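Local coordinates for phage tail sheath protein (Desulfitobacterium hafniense, PDB 3HXL) that probably serves as a subunit of the contractile sheath that surrounds the tail tube of a myovirus-type phage, at residues V36-I41 with R73-A78; I51-G56 with L85-L90; A78-K83 with T267-G272; F200-L205 with G272-A277. One frame throughout, in Å; residues are numbered along the deposited sequence.

Interaction 1 of 4, residues V36-I41 with R73-A78; sequences VSMPLI and RLINEA
V36, M38 and L40 project from one face of strand 35-40 onto helix 73-78, and all six contacting residues are apolar. V36 begins the row with its CG1 branch, which lies 4.3 Å from CB of A78, the last residue of the helix. The neighbouring S37 turns from the helix, and its OG is hydrogen-bonded to Y191 OH and L86 O. M38, present as selenomethionine, reaches onto the helix backbone: CG stands opposite the backbone N (chi1 180°), and the bend at chi3 (55°) swings CE inward. M38 CE comes 3.5 Å from L74 O and also touches A78 CB, while M38 SE faces L74 CB. The M38 and L74 side chains meet at about a right angle. P39 faces the other layer, where it touches Y188 and Y191. L40 closes the row with both methyls. L40 CD1 lies against I75 CG1 and L74 CB, 4.1 Å from the former. L40 CD2 presses on L74 CD1 at 3.5 Å, closer than ordinary van der Waals contact. Within the helix, R73 NH1 bridges one turn to E77 OE2 (3.0 Å), approaching from above the carboxylate plane, and E77 OE1 holds K80. The strand and helix axes run nearly antiparallel, at 168° and 10.2 Å. Because the helix leads into strand 84-89, a parallel neighbour of strand 35-40, this is the packing of a beta-alpha-beta crossover, elaborated by strand 51-54 within the connection, in a layered alpha/beta domain.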
loop_
_atom_site.group_PDB
_atom_site.type_symbol
_atom_site.label_atom_id
_atom_site.label_comp_id
_atom_site.label_asym_id
_atom_site.label_seq_id
_atom_site.Cartn_x
_atom_site.Cartn_y
_atom_site.Cartn_z
ATOM N N VAL A 36 0.426 -0.619 -2.998
ATOM C CA VAL A 36 -0.249 -0.772 -1.711
ATOM C C VAL A 36 0.117 0.417 -0.817
ATOM O O VAL A 36 1.177 1.015 -0.984
ATOM C CB VAL A 36 0.173 -2.100 -1.007
ATOM C CG1 VAL A 36 1.646 -2.050 -0.614
ATOM C CG2 VAL A 36 -0.695 -2.346 0.225
ATOM N N SER A 37 -0.773 0.782 0.107
ATOM C CA SER A 37 -0.504 1.887 1.028
ATOM C C SER A 37 -0.882 1.461 2.435
ATOM O O SER A 37 -1.850 0.726 2.637
ATOM C CB SER A 37 -1.295 3.140 0.659
ATOM O OG SER A 37 -1.018 4.170 1.603
HETATM N N MSE A 38 -0.129 1.937 3.412
HETATM C CA MSE A 38 -0.387 1.538 4.781
HETATM C C MSE A 38 -0.013 2.597 5.806
HETATM O O MSE A 38 1.050 3.207 5.729
HETATM C CB MSE A 38 0.382 0.239 5.041
HETATM C CG MSE A 38 0.272 -0.373 6.420
HETATM SE SE MSE A 38 1.014 -2.192 6.400
HETATM C CE MSE A 38 2.787 -1.723 5.695
ATOM N N PRO A 39 -0.916 2.859 6.763
ATOM C CA PRO A 39 -0.636 3.853 7.804
ATOM C C PRO A 39 -0.045 3.108 9.009
ATOM O O PRO A 39 -0.645 2.161 9.511
ATOM C CB PRO A 39 -2.014 4.444 8.087
ATOM C CG PRO A 39 -2.915 3.249 7.947
ATOM C CD PRO A 39 -2.353 2.516 6.724
ATOM N N LEU A 40 1.132 3.524 9.468
ATOM C CA LEU A 40 1.767 2.846 10.591
ATOM C C LEU A 40 2.300 3.739 11.690
ATOM O O LEU A 40 2.638 4.903 11.474
ATOM C CB LEU A 40 2.941 1.973 10.120
ATOM C CG LEU A 40 2.687 0.746 9.244
ATOM C CD1 LEU A 40 4.004 0.015 9.015
ATOM C CD2 LEU A 40 1.680 -0.166 9.911
ATOM N N ILE A 41 2.380 3.153 12.875
ATOM C CA ILE A 41 2.928 3.822 14.037
ATOM C C ILE A 41 4.353 3.288 14.086
ATOM O O ILE A 41 4.565 2.090 14.251
ATOM C CB ILE A 41 2.170 3.425 15.299
ATOM C CG1 ILE A 41 0.742 3.977 15.219
ATOM C CG2 ILE A 41 2.906 3.942 16.534
ATOM C CD1 ILE A 41 -0.204 3.396 16.238
ATOM N N ARG A 73 8.575 -5.238 10.279
ATOM C CA ARG A 73 7.878 -6.432 9.823
ATOM C C ARG A 73 6.733 -6.188 8.827
ATOM O O ARG A 73 6.683 -6.829 7.776
ATOM C CB ARG A 73 7.349 -7.212 11.034
ATOM C CG ARG A 73 6.350 -8.298 10.668
ATOM C CD ARG A 73 6.994 -9.364 9.791
ATOM N NE ARG A 73 7.916 -10.197 10.554
ATOM C CZ ARG A 73 8.694 -11.134 10.022
ATOM N NH1 ARG A 73 8.671 -11.360 8.713
ATOM N NH2 ARG A 73 9.494 -11.843 10.801
ATOM N N LEU A 74 5.816 -5.270 9.139
ATOM C CA LEU A 74 4.683 -5.016 8.245
ATOM C C LEU A 74 5.089 -4.486 6.878
ATOM O O LEU A 74 4.446 -4.785 5.866
ATOM C CB LEU A 74 3.689 -4.046 8.897
ATOM C CG LEU A 74 3.142 -4.494 10.258
ATOM C CD1 LEU A 74 2.101 -3.487 10.759
ATOM C CD2 LEU A 74 2.529 -5.870 10.131
ATOM N N ILE A 75 6.154 -3.692 6.844
ATOM C CA ILE A 75 6.637 -3.147 5.588
ATOM C C ILE A 75 7.186 -4.311 4.759
ATOM O O ILE A 75 6.945 -4.408 3.557
ATOM C CB ILE A 75 7.729 -2.086 5.852
ATOM C CG1 ILE A 75 7.086 -0.870 6.533
ATOM C CG2 ILE A 75 8.403 -1.668 4.546
ATOM C CD1 ILE A 75 8.063 0.182 6.989
ATOM N N ASN A 76 7.907 -5.203 5.427
ATOM C CA ASN A 76 8.482 -6.375 4.778
ATOM C C ASN A 76 7.357 -7.231 4.184
ATOM O O ASN A 76 7.413 -7.614 3.017
ATOM C CB ASN A 76 9.307 -7.172 5.803
ATOM C CG ASN A 76 9.935 -8.430 5.211
ATOM O OD1 ASN A 76 9.432 -9.544 5.399
ATOM N ND2 ASN A 76 11.026 -8.254 4.488
ATOM N N GLU A 77 6.321 -7.501 4.972
ATOM C CA GLU A 77 5.207 -8.321 4.504
ATOM C C GLU A 77 4.431 -7.715 3.335
ATOM O O GLU A 77 4.084 -8.417 2.389
ATOM C CB GLU A 77 4.251 -8.621 5.665
ATOM C CG GLU A 77 4.923 -9.351 6.823
ATOM C CD GLU A 77 5.646 -10.615 6.369
ATOM O OE1 GLU A 77 4.966 -11.589 5.981
ATOM O OE2 GLU A 77 6.896 -10.628 6.395
ATOM N N ALA A 78 4.159 -6.415 3.399
ATOM C CA ALA A 78 3.422 -5.745 2.337
ATOM C C ALA A 78 4.180 -5.806 1.017
ATOM O O ALA A 78 3.578 -5.901 -0.049
ATOM C CB ALA A 78 3.169 -4.288 2.707
#

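Interaction 2 of 4, residues I51-G56 with L85-L90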
loop_
_atom_site.group_PDB
_atom_site.type_symbol
_atom_site.label_atom_id
_atom_site.label_comp_id
_atom_site.label_asym_id
_atom_site.label_seq_id
_atom_site.Cartn_x
_atom_site.Cartn_y
_atom_site.Cartn_z
ATOM N N ILE A 51 5.663 8.276 2.280
ATOM C CA ILE A 51 6.972 7.734 1.944
ATOM C C ILE A 51 6.762 6.655 0.895
ATOM O O ILE A 51 5.919 5.773 1.058
ATOM C CB ILE A 51 7.632 7.110 3.183
ATOM C CG1 ILE A 51 7.814 8.188 4.255
ATOM C CG2 ILE A 51 8.977 6.482 2.816
ATOM C CD1 ILE A 51 8.318 7.656 5.579
ATOM N N THR A 52 7.525 6.731 -0.185
ATOM C CA THR A 52 7.399 5.763 -1.257
ATOM C C THR A 52 8.569 4.793 -1.198
ATOM O O THR A 52 9.726 5.203 -1.180
ATOM C CB THR A 52 7.368 6.464 -2.624
ATOM O OG1 THR A 52 6.224 7.321 -2.689
ATOM C CG2 THR A 52 7.287 5.439 -3.747
ATOM N N ILE A 53 8.253 3.504 -1.139
ATOM C CA ILE A 53 9.275 2.472 -1.078
ATOM C C ILE A 53 9.012 1.438 -2.157
ATOM O O ILE A 53 7.929 0.854 -2.221
ATOM C CB ILE A 53 9.272 1.770 0.291
ATOM C CG1 ILE A 53 9.489 2.805 1.395
ATOM C CG2 ILE A 53 10.356 0.688 0.326
ATOM C CD1 ILE A 53 9.433 2.248 2.792
ATOM N N GLU A 54 9.997 1.229 -3.022
ATOM C CA GLU A 54 9.863 0.240 -4.083
ATOM C C GLU A 54 10.399 -1.070 -3.519
ATOM O O GLU A 54 11.316 -1.070 -2.699
ATOM C CB GLU A 54 10.683 0.647 -5.315
ATOM C CG GLU A 54 10.408 2.043 -5.873
ATOM C CD GLU A 54 8.948 2.287 -6.218
ATOM O OE1 GLU A 54 8.321 1.410 -6.853
ATOM O OE2 GLU A 54 8.427 3.369 -5.863
ATOM N N ALA A 55 9.822 -2.189 -3.941
ATOM C CA ALA A 55 10.284 -3.481 -3.456
ATOM C C ALA A 55 11.784 -3.574 -3.723
ATOM O O ALA A 55 12.253 -3.176 -4.789
ATOM C CB ALA A 55 9.546 -4.611 -4.173
ATOM N N GLY A 56 12.533 -4.085 -2.750
ATOM C CA GLY A 56 13.969 -4.210 -2.918
ATOM C C GLY A 56 14.755 -3.001 -2.436
ATOM O O GLY A 56 15.965 -3.089 -2.239
ATOM N N LEU A 85 5.085 0.560 -2.112
ATOM C CA LEU A 85 4.384 0.809 -0.867
ATOM C C LEU A 85 4.359 2.297 -0.570
ATOM O O LEU A 85 5.392 2.966 -0.611
ATOM C CB LEU A 85 5.068 0.090 0.302
ATOM C CG LEU A 85 4.583 0.481 1.711
ATOM C CD1 LEU A 85 3.137 0.036 1.886
ATOM C CD2 LEU A 85 5.464 -0.165 2.778
ATOM N N LEU A 86 3.168 2.815 -0.295
ATOM C CA LEU A 86 3.018 4.209 0.070
ATOM C C LEU A 86 2.811 4.125 1.582
ATOM O O LEU A 86 1.742 3.736 2.063
ATOM C CB LEU A 86 1.807 4.831 -0.638
ATOM C CG LEU A 86 1.869 4.802 -2.168
ATOM C CD1 LEU A 86 0.622 5.469 -2.742
ATOM C CD2 LEU A 86 3.124 5.505 -2.669
ATOM N N LEU A 87 3.870 4.458 2.314
ATOM C CA LEU A 87 3.889 4.402 3.769
ATOM C C LEU A 87 3.664 5.753 4.421
ATOM O O LEU A 87 4.234 6.760 4.003
ATOM C CB LEU A 87 5.236 3.837 4.234
ATOM C CG LEU A 87 5.528 3.790 5.737
ATOM C CD1 LEU A 87 4.573 2.829 6.433
ATOM C CD2 LEU A 87 6.977 3.346 5.942
ATOM N N TYR A 88 2.844 5.764 5.463
ATOM C CA TYR A 88 2.544 6.999 6.174
ATOM C C TYR A 88 2.768 6.786 7.667
ATOM O O TYR A 88 2.116 5.944 8.278
ATOM C CB TYR A 88 1.090 7.381 5.913
ATOM C CG TYR A 88 0.697 8.758 6.393
ATOM C CD1 TYR A 88 0.877 9.878 5.582
ATOM C CD2 TYR A 88 0.110 8.935 7.643
ATOM C CE1 TYR A 88 0.469 11.145 6.002
ATOM C CE2 TYR A 88 -0.299 10.194 8.078
ATOM C CZ TYR A 88 -0.120 11.290 7.251
ATOM O OH TYR A 88 -0.548 12.528 7.663
ATOM N N ARG A 89 3.703 7.526 8.256
ATOM C CA ARG A 89 3.949 7.389 9.685
ATOM C C ARG A 89 2.967 8.299 10.423
ATOM O O ARG A 89 3.004 9.517 10.278
ATOM C CB ARG A 89 5.382 7.774 10.050
ATOM C CG ARG A 89 5.666 7.543 11.522
ATOM C CD ARG A 89 6.987 8.145 11.982
ATOM N NE ARG A 89 7.174 7.912 13.407
ATOM C CZ ARG A 89 8.196 8.370 14.120
ATOM N NH1 ARG A 89 9.146 9.098 13.544
ATOM N NH2 ARG A 89 8.264 8.092 15.416
ATOM N N LEU A 90 2.102 7.685 11.222
ATOM C CA LEU A 90 1.049 8.383 11.958
ATOM C C LEU A 90 1.467 9.197 13.176
ATOM O O LEU A 90 0.724 10.072 13.617
ATOM C CB LEU A 90 0.005 7.362 12.406
ATOM C CG LEU A 90 -0.732 6.551 11.336
ATOM C CD1 LEU A 90 -1.221 5.261 11.952
ATOM C CD2 LEU A 90 -1.884 7.361 10.751
#
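The peptide groups of I51 and L87 meet edge to edge, with each N-H directed into the plane of the partner's carbonyl. I51 N reaches L87 O at 2.7 Å, nearly straight at 168°, and L87 N returns the bond to I51 O. A second reciprocal pair joins I53 and L85: I53 N to L85 O at 3.0 Å and L85 N to I53 O at 2.9 Å. Between them T52 and L86 form the non-hydrogen-bonded pair, where L86 CA-H points at I51 O.

Above and below these linked peptides, the side chains part by face. I51, I53, L85 and L87 share one side, where I53 CD1 lies 4.1 Å from L87 CD2, the two chains running alongside in the same direction. On the other side T52 OG1, beside its own backbone N (chi1 -62°), meets L86 CD2 at 3.6 Å.

Strand 51-54 thus pairs antiparallel with strand 84-89, whose other neighbour is the parallel strand 35-40. The isoleucine face is covered by helix 60-63 through K62 and L63, and farther along strand 84-89, Y88 on the opposite face packs against helix 185-195.

Interaction 3 of 4, residues A78-K83 with T267-G272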
loop_
_atom_site.group_PDB
_atom_site.type_symbol
_atom_site.label_atom_id
_atom_site.label_comp_id
_atom_site.label_asym_id
_atom_site.label_seq_id
_atom_site.Cartn_x
_atom_site.Cartn_y
_atom_site.Cartn_z
ATOM N N ALA A 78 4.159 -6.415 3.399
ATOM C CA ALA A 78 3.422 -5.745 2.337
ATOM C C ALA A 78 4.180 -5.806 1.017
ATOM O O ALA A 78 3.578 -5.901 -0.049
ATOM C CB ALA A 78 3.169 -4.288 2.707
ATOM N N LEU A 79 5.500 -5.741 1.092
ATOM C CA LEU A 79 6.300 -5.767 -0.119
ATOM C C LEU A 79 6.654 -7.164 -0.620
ATOM O O LEU A 79 7.456 -7.304 -1.542
ATOM C CB LEU A 79 7.555 -4.908 0.071
ATOM C CG LEU A 79 7.195 -3.406 0.030
ATOM C CD1 LEU A 79 8.366 -2.555 0.486
ATOM C CD2 LEU A 79 6.766 -3.024 -1.382
ATOM N N LYS A 80 6.058 -8.197 -0.026
ATOM C CA LYS A 80 6.314 -9.554 -0.498
ATOM C C LYS A 80 5.636 -9.720 -1.856
ATOM O O LYS A 80 6.169 -10.383 -2.746
ATOM C CB LYS A 80 5.788 -10.602 0.500
ATOM C CG LYS A 80 6.778 -10.922 1.613
ATOM C CD LYS A 80 6.232 -11.897 2.647
ATOM C CE LYS A 80 7.336 -12.305 3.625
ATOM N NZ LYS A 80 6.842 -13.212 4.707
ATOM N N ARG A 81 4.474 -9.093 -2.032
ATOM C CA ARG A 81 3.753 -9.201 -3.298
ATOM C C ARG A 81 3.543 -7.874 -4.030
ATOM O O ARG A 81 3.318 -7.863 -5.238
ATOM C CB ARG A 81 2.390 -9.868 -3.075
ATOM C CG ARG A 81 2.441 -11.294 -2.522
ATOM C CD ARG A 81 2.914 -12.290 -3.578
ATOM N NE ARG A 81 2.719 -13.687 -3.175
ATOM C CZ ARG A 81 1.769 -14.480 -3.661
ATOM N NH1 ARG A 81 0.917 -14.024 -4.567
ATOM N NH2 ARG A 81 1.679 -15.736 -3.254
ATOM N N ALA A 82 3.609 -6.761 -3.305
ATOM C CA ALA A 82 3.413 -5.448 -3.919
ATOM C C ALA A 82 4.720 -4.931 -4.503
ATOM O O ALA A 82 5.801 -5.307 -4.055
ATOM C CB ALA A 82 2.880 -4.465 -2.884
ATOM N N LYS A 83 4.621 -4.069 -5.505
ATOM C CA LYS A 83 5.808 -3.513 -6.126
ATOM C C LYS A 83 6.143 -2.159 -5.515
ATOM O O LYS A 83 7.302 -1.753 -5.484
ATOM C CB LYS A 83 5.587 -3.387 -7.632
ATOM C CG LYS A 83 5.190 -4.705 -8.284
ATOM C CD LYS A 83 6.250 -5.776 -8.055
ATOM C CE LYS A 83 5.803 -7.138 -8.568
ATOM N NZ LYS A 83 4.611 -7.644 -7.840
ATOM N N THR A 267 -3.024 -8.294 7.447
ATOM C CA THR A 267 -3.620 -7.403 6.458
ATOM C C THR A 267 -2.547 -6.827 5.536
ATOM O O THR A 267 -2.824 -6.511 4.382
ATOM C CB THR A 267 -4.385 -6.207 7.110
ATOM O OG1 THR A 267 -3.467 -5.383 7.840
ATOM C CG2 THR A 267 -5.480 -6.712 8.051
ATOM N N ALA A 268 -1.327 -6.697 6.048
ATOM C CA ALA A 268 -0.219 -6.148 5.262
ATOM C C ALA A 268 0.042 -7.003 4.024
ATOM O O ALA A 268 0.056 -6.494 2.899
ATOM C CB ALA A 268 1.047 -6.071 6.122
ATOM N N TRP A 269 0.263 -8.298 4.233
ATOM C CA TRP A 269 0.510 -9.203 3.108
ATOM C C TRP A 269 -0.715 -9.307 2.207
ATOM O O TRP A 269 -0.600 -9.270 0.981
ATOM C CB TRP A 269 0.872 -10.606 3.602
ATOM C CG TRP A 269 1.176 -11.565 2.483
ATOM C CD1 TRP A 269 2.389 -11.778 1.892
ATOM C CD2 TRP A 269 0.244 -12.412 1.802
ATOM N NE1 TRP A 269 2.274 -12.710 0.887
ATOM C CE2 TRP A 269 0.969 -13.121 0.813
ATOM C CE3 TRP A 269 -1.130 -12.653 1.938
ATOM C CZ2 TRP A 269 0.362 -14.041 -0.049
ATOM C CZ3 TRP A 269 -1.736 -13.574 1.077
ATOM C CH2 TRP A 269 -0.983 -14.262 0.100
ATOM N N VAL A 270 -1.894 -9.443 2.807
ATOM C CA VAL A 270 -3.107 -9.561 2.004
ATOM C C VAL A 270 -3.292 -8.357 1.080
ATOM O O VAL A 270 -3.659 -8.516 -0.088
ATOM C CB VAL A 270 -4.364 -9.736 2.889
ATOM C CG1 VAL A 270 -5.616 -9.808 2.017
ATOM C CG2 VAL A 270 -4.235 -11.004 3.706
ATOM N N ALA A 271 -3.025 -7.163 1.602
ATOM C CA ALA A 271 -3.156 -5.936 0.821
ATOM C C ALA A 271 -2.109 -5.908 -0.286
ATOM O O ALA A 271 -2.399 -5.524 -1.417
ATOM C CB ALA A 271 -2.986 -4.725 1.730
ATOM N N GLY A 272 -0.891 -6.313 0.055
ATOM C CA GLY A 272 0.185 -6.331 -0.930
ATOM C C GLY A 272 -0.089 -7.345 -2.019
ATOM O O GLY A 272 0.139 -7.083 -3.203
HETATM O O HOH W 1 2.471 -8.931 0.092
#
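W269 and R81 meet through two torsions: the indole leaves helix 263-276 with CG opposite the backbone N (chi1 -178°), and the arginine chain bends at chi2 (-73°) and passes it obliquely. CG of R81 consequently rests 3.7 Å from W269 NE1, and farther out the six-membered ring presents its rim to a face of the guanidinium. CZ2 of W269 sits under the outer part of that group, 3.9 Å from R81 NH2, with the two planes 81° apart. The arrangement is therefore edge-on rather than a cation-pi stack. K80 comes to the adjoining rim of the indole, its CB near the ring plane and 3.9 Å from W269 CD1, while the extended K80 chain runs past that edge, at about a right angle to the tryptophan side chain. The polar ends have partners beyond the two segments: D289 OD1 takes both W269 NE1 and R81 NE, which fixes the two groups relative to each other, and K80 NZ forms a salt bridge with E290.

Backbones approach closely where G272 has no side chain. G272 CA lies 3.5 Å from A78 O in a CA-H...O contact, and R81 CB lies 3.6 Å from G272 O. Water 1 bridges the two chains, accepting from R81 N at 2.9 Å and able to donate to W269 O, one of several acceptors in its reach.

The turn between helix 73-78 and strand 84-89 thereby rests on one flank of helix 263-276. Y288 stacks on W269, A82 and A271 both touch V36 of strand 35-40, and T267 and A271 carry the helix onto strands 202-204 and 232-236.

Interaction 4 of 4, residues F200-L205 with G272-A277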
loop_
_atom_site.group_PDB
_atom_site.type_symbol
_atom_site.label_atom_id
_atom_site.label_comp_id
_atom_site.label_asym_id
_atom_site.label_seq_id
_atom_site.Cartn_x
_atom_site.Cartn_y
_atom_site.Cartn_z
ATOM N N PHE A 200 -3.188 4.449 -6.173
ATOM C CA PHE A 200 -2.897 3.205 -5.468
ATOM C C PHE A 200 -4.009 2.195 -5.728
ATOM O O PHE A 200 -5.037 2.534 -6.312
ATOM C CB PHE A 200 -2.741 3.469 -3.962
ATOM C CG PHE A 200 -4.008 3.920 -3.278
ATOM C CD1 PHE A 200 -4.838 3.002 -2.637
ATOM C CD2 PHE A 200 -4.373 5.261 -3.285
ATOM C CE1 PHE A 200 -6.023 3.419 -2.010
ATOM C CE2 PHE A 200 -5.551 5.685 -2.664
ATOM C CZ PHE A 200 -6.374 4.758 -2.026
ATOM N N ASN A 201 -3.802 0.956 -5.304
ATOM C CA ASN A 201 -4.788 -0.090 -5.528
ATOM C C ASN A 201 -5.423 -0.562 -4.238
ATOM O O ASN A 201 -6.638 -0.710 -4.152
ATOM C CB ASN A 201 -4.133 -1.297 -6.214
ATOM C CG ASN A 201 -3.533 -0.943 -7.549
ATOM O OD1 ASN A 201 -4.249 -0.631 -8.496
ATOM N ND2 ASN A 201 -2.215 -0.974 -7.630
ATOM N N THR A 202 -4.590 -0.792 -3.234
ATOM C CA THR A 202 -5.085 -1.300 -1.969
ATOM C C THR A 202 -4.495 -0.632 -0.739
ATOM O O THR A 202 -3.373 -0.119 -0.760
ATOM C CB THR A 202 -4.799 -2.796 -1.856
ATOM O OG1 THR A 202 -3.400 -2.988 -1.624
ATOM C CG2 THR A 202 -5.181 -3.504 -3.147
ATOM N N ILE A 203 -5.264 -0.658 0.342
ATOM C CA ILE A 203 -4.828 -0.094 1.611
ATOM C C ILE A 203 -4.941 -1.173 2.681
ATOM O O ILE A 203 -5.891 -1.948 2.685
ATOM C CB ILE A 203 -5.716 1.089 2.047
ATOM C CG1 ILE A 203 -5.421 2.316 1.182
ATOM C CG2 ILE A 203 -5.485 1.382 3.523
ATOM C CD1 ILE A 203 -6.434 3.447 1.359
ATOM N N ALA A 204 -3.963 -1.231 3.577
ATOM C CA ALA A 204 -4.008 -2.192 4.664
ATOM C C ALA A 204 -4.176 -1.412 5.956
ATOM O O ALA A 204 -3.547 -0.367 6.142
ATOM C CB ALA A 204 -2.715 -3.012 4.722
ATOM N N LEU A 205 -5.049 -1.896 6.833
ATOM C CA LEU A 205 -5.243 -1.263 8.136
ATOM C C LEU A 205 -4.903 -2.337 9.168
ATOM O O LEU A 205 -5.747 -3.147 9.530
ATOM C CB LEU A 205 -6.693 -0.783 8.324
ATOM C CG LEU A 205 -7.012 -0.219 9.717
ATOM C CD1 LEU A 205 -6.037 0.910 10.061
ATOM C CD2 LEU A 205 -8.444 0.291 9.757
ATOM N N GLY A 272 -0.891 -6.313 0.055
ATOM C CA GLY A 272 0.185 -6.331 -0.930
ATOM C C GLY A 272 -0.089 -7.345 -2.019
ATOM O O GLY A 272 0.139 -7.083 -3.203
ATOM N N ALA A 273 -0.585 -8.513 -1.618
ATOM C CA ALA A 273 -0.900 -9.587 -2.564
ATOM C C ALA A 273 -2.052 -9.221 -3.488
ATOM O O ALA A 273 -2.060 -9.568 -4.671
ATOM C CB ALA A 273 -1.233 -10.873 -1.796
ATOM N N THR A 274 -3.040 -8.532 -2.931
ATOM C CA THR A 274 -4.202 -8.102 -3.691
ATOM C C THR A 274 -3.771 -7.051 -4.714
ATOM O O THR A 274 -4.160 -7.101 -5.878
ATOM C CB THR A 274 -5.267 -7.498 -2.738
ATOM O OG1 THR A 274 -5.753 -8.528 -1.869
ATOM C CG2 THR A 274 -6.431 -6.907 -3.519
ATOM N N ALA A 275 -2.963 -6.102 -4.261
ATOM C CA ALA A 275 -2.471 -5.040 -5.126
ATOM C C ALA A 275 -1.576 -5.620 -6.230
ATOM O O ALA A 275 -1.656 -5.205 -7.385
ATOM C CB ALA A 275 -1.692 -4.026 -4.299
ATOM N N GLY A 276 -0.728 -6.575 -5.858
ATOM C CA GLY A 276 0.175 -7.197 -6.815
ATOM C C GLY A 276 -0.471 -8.187 -7.766
ATOM O O GLY A 276 0.079 -8.487 -8.832
ATOM N N ALA A 277 -1.635 -8.704 -7.391
ATOM C CA ALA A 277 -2.348 -9.666 -8.228
ATOM C C ALA A 277 -2.798 -9.011 -9.535
ATOM O O ALA A 277 -3.259 -7.868 -9.540
ATOM C CB ALA A 277 -3.562 -10.219 -7.468
#
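T202 and A275 lie where the C-terminal turn of helix 263-276 settles on the start of strand 202-204, a helix-on-sheet contact of the mixed central sheet. T202 carries most of it. Its OG1 takes the crowded position between backbone N and carbonyl carbon (chi1 73°), which puts CG2, beside the backbone N, toward the helix as well. T202 OG1 comes 3.3 Å from A275 CB, and its hydrogen bond goes to A271 O one turn earlier, so a buried hydroxyl is tied directly to the helix backbone. T202 CG2 fits beside the same turn, 3.6 Å from A275 N and equally 3.6 Å from T274 CG2. T202 therefore straddles A275, hydroxyl and methyl both in touch with its CB. T274 turns its own methyl toward the strand, while its OG1 hydrogen-bonds to V270 O within the helix. N201, just ahead of the strand, adds only its CB, 4.1 Å from A275 CB.

The small residues allow a close approach: the axes come within 8.0 Å and run almost exactly antiparallel at 175°. The last turn includes the bond from G276 N to G272 O (2.8 Å), and R33, from the segment leading into strand 35-40, holds T274 O and A277 O at this helix end. On its other face the strand is covered by helices 185-195 and 210-227, which I203 touches. A parallel strand sandwiched between helices in this way is the build of a three-layer alpha/beta fold, consistent with the subtilisin-like domain of tail sheath proteins.

How the interactions relate
From the N terminus, interaction 1 closes the first loop, bringing helix 73-78 back onto strand 35-40. Interaction 2 opens inside that loop and closes beyond it, so the two cross and together join three strands and a helix within the N-terminal part of domain III. Interaction 3 starts at A78, where interaction 1 ends, and spans the long excursion to helix 263-276; its segments alternate with those of interaction 2. Interaction 4 opens within that span and crosses interaction 3, sharing G272. One helix thus links the N-terminal region to the subtilisin-like domain, while strand 35-40, hydrogen-bonded to both 84-89 and 202-204, unites them in one sheet.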